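Loquacious, isoform B (Drosophila melanogaster, PDB 4X8W) probably partners Dicer-1 in microRNA processing as a double-stranded RNA-binding protein, this fragment being its C-terminal dsRBD-like domain. Local coordinates at residues N17-T22 with L41-V46. Sequence-based numbering, arbitrary orientation.
Sequences NQFEVT and LSTLPV
E20 and S42 form a hydrogen-bonded pair of this antiparallel ladder, with V21/L41 and F19/T43 the non-hydrogen-bonded pairs on either side of it. E20 N donates to S42 O at 2.7 Å, nearly straight at 162°, and S42 N makes a second, longer bond to E20 O at 3.2 Å. The two side chains leave on the same face of the sheet, with E20 CB 3.9 Å from S42 OG. On the face carrying V21 and L41, these side chains run alongside one another and touch at V21 CG2 and L41 CD2, 4.0 Å apart.

F19 CG stands anti to the carbonyl carbon (chi1 -66°), which places the ring beside the backbone N. S42 O lies at the ring's edge, near its plane, 3.7 Å from F19 CD1. The F19 and T43 side chains start out diverging, yet T43 CG2, beside its backbone N, still reaches the ring obliquely, 3.8 Å from F19 CE1. An alanine at F19 would remove the ring and would probably leave the T43 methyl without this aromatic neighbour.

Beyond the strand ends, L44 bends back so that its CD1 reaches Q18 CB at 3.7 Å. Q18, with positive phi (60°), is the C' residue of the Schellman motif that ends helix 10-16, and the chain passes from it directly into strand 19-26.

The contact thus lies at the open end of the hairpin of strands 19-26 and 35-43, whose ladder continues through T22 and Q40. With strand 47-53 and helix 56-70, the chain follows the alpha-beta-beta-beta-alpha order of a dsRBD. Strand 47-53 is absent from this chain's sheet while L41 pairs with a strand of a second subunit, consistent with third-strand exchange. Helix 10-16 packs on V21 through L10 and A14, and F19 packs on V46 of that subunit.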
loop_
_atom_site.group_PDB
_atom_site.type_symbol
_atom_site.label_atom_id
_atom_site.label_comp_id
_atom_site.label_asym_id
_atom_site.label_seq_id
_atom_site.Cartn_x
_atom_site.Cartn_y
_atom_site.Cartn_z
ATOM N N ASN E 17 13.544 -0.232 -0.311
ATOM C CA ASN E 17 12.889 0.226 -1.522
ATOM C C ASN E 17 11.529 0.856 -1.230
ATOM O O ASN E 17 10.769 1.138 -2.161
ATOM C CB ASN E 17 12.760 -0.925 -2.521
ATOM C CG ASN E 17 14.099 -1.311 -3.122
ATOM O OD1 ASN E 17 14.501 -0.799 -4.171
ATOM N ND2 ASN E 17 14.803 -2.224 -2.454
ATOM N N GLN E 18 11.240 1.072 0.055
ATOM C CA GLN E 18 10.024 1.771 0.487
ATOM C C GLN E 18 8.735 1.075 0.034
ATOM O O GLN E 18 7.797 1.726 -0.443
ATOM C CB GLN E 18 10.032 3.214 -0.037
ATOM C CG GLN E 18 11.267 4.030 0.320
ATOM C CD GLN E 18 11.135 5.481 -0.120
ATOM O OE1 GLN E 18 10.483 5.774 -1.123
ATOM N NE2 GLN E 18 11.763 6.393 0.620
ATOM N N PHE E 19 8.668 -0.239 0.232
ATOM C CA PHE E 19 7.426 -0.961 -0.015
ATOM C C PHE E 19 6.916 -1.510 1.298
ATOM O O PHE E 19 7.699 -1.753 2.223
ATOM C CB PHE E 19 7.644 -2.135 -0.976
ATOM C CG PHE E 19 8.025 -1.738 -2.369
ATOM C CD1 PHE E 19 7.071 -1.289 -3.273
ATOM C CD2 PHE E 19 9.338 -1.852 -2.791
ATOM C CE1 PHE E 19 7.428 -0.934 -4.581
ATOM C CE2 PHE E 19 9.699 -1.501 -4.098
ATOM C CZ PHE E 19 8.740 -1.039 -4.988
ATOM N N GLU E 20 5.605 -1.703 1.381
ATOM C CA GLU E 20 5.022 -2.392 2.514
ATOM C C GLU E 20 4.621 -3.802 2.081
ATOM O O GLU E 20 4.109 -4.005 0.983
ATOM C CB GLU E 20 3.830 -1.620 3.057
ATOM C CG GLU E 20 4.231 -0.585 4.076
ATOM C CD GLU E 20 3.142 0.418 4.365
ATOM O OE1 GLU E 20 2.127 0.436 3.639
ATOM O OE2 GLU E 20 3.313 1.190 5.328
ATOM N N VAL E 21 4.777 -4.753 2.992
ATOM C CA VAL E 21 4.515 -6.154 2.718
ATOM C C VAL E 21 3.341 -6.686 3.518
ATOM O O VAL E 21 3.340 -6.636 4.746
ATOM C CB VAL E 21 5.752 -7.003 3.055
ATOM C CG1 VAL E 21 5.444 -8.477 2.899
ATOM C CG2 VAL E 21 6.915 -6.595 2.184
ATOM N N THR E 22 2.348 -7.228 2.832
ATOM C CA THR E 22 1.209 -7.801 3.535
ATOM C C THR E 22 1.012 -9.268 3.197
ATOM O O THR E 22 0.813 -9.634 2.038
ATOM C CB THR E 22 -0.080 -7.050 3.227
ATOM O OG1 THR E 22 0.055 -5.709 3.699
ATOM C CG2 THR E 22 -1.247 -7.690 3.950
ATOM N N LEU E 41 2.517 -6.598 -2.424
ATOM C CA LEU E 41 3.479 -5.501 -2.344
ATOM C C LEU E 41 2.818 -4.195 -2.738
ATOM O O LEU E 41 2.185 -4.079 -3.788
ATOM C CB LEU E 41 4.705 -5.771 -3.230
ATOM C CG LEU E 41 5.429 -7.127 -3.064
ATOM C CD1 LEU E 41 6.598 -7.257 -4.016
ATOM C CD2 LEU E 41 5.928 -7.301 -1.641
ATOM N N SER E 42 2.950 -3.217 -1.857
ATOM C CA SER E 42 2.356 -1.911 -2.056
ATOM C C SER E 42 3.371 -0.878 -1.632
ATOM O O SER E 42 4.269 -1.167 -0.844
ATOM C CB SER E 42 1.061 -1.766 -1.259
ATOM O OG SER E 42 1.308 -1.910 0.130
ATOM N N THR E 43 3.277 0.306 -2.212
ATOM C CA THR E 43 4.043 1.449 -1.736
ATOM C C THR E 43 3.508 2.169 -0.496
ATOM O O THR E 43 2.341 2.036 -0.103
ATOM C CB THR E 43 4.158 2.490 -2.845
ATOM O OG1 THR E 43 2.862 2.642 -3.430
ATOM C CG2 THR E 43 5.103 2.020 -3.922
ATOM N N LEU E 44 4.394 2.979 0.071
ATOM C CA LEU E 44 4.068 3.952 1.097
ATOM C C LEU E 44 2.976 4.854 0.551
ATOM O O LEU E 44 3.019 5.214 -0.624
ATOM C CB LEU E 44 5.305 4.763 1.484
ATOM C CG LEU E 44 6.249 4.068 2.449
ATOM C CD1 LEU E 44 7.613 4.699 2.377
ATOM C CD2 LEU E 44 5.669 4.160 3.875
ATOM N N PRO E 45 1.972 5.187 1.374
ATOM C CA PRO E 45 0.863 5.988 0.837
ATOM C C PRO E 45 1.340 7.317 0.249
ATOM O O PRO E 45 2.397 7.835 0.637
ATOM C CB PRO E 45 -0.015 6.243 2.070
ATOM C CG PRO E 45 0.386 5.185 3.071
ATOM C CD PRO E 45 1.832 4.906 2.813
ATOM N N VAL E 46 0.597 7.847 -0.719
ATOM C CA VAL E 46 1.007 9.098 -1.345
ATOM C C VAL E 46 0.837 10.209 -0.305
ATOM O O VAL E 46 1.744 11.013 -0.059
ATOM C CB VAL E 46 0.234 9.366 -2.687
ATOM C CG1 VAL E 46 0.435 8.206 -3.658
ATOM C CG2 VAL E 46 -1.252 9.603 -2.481
#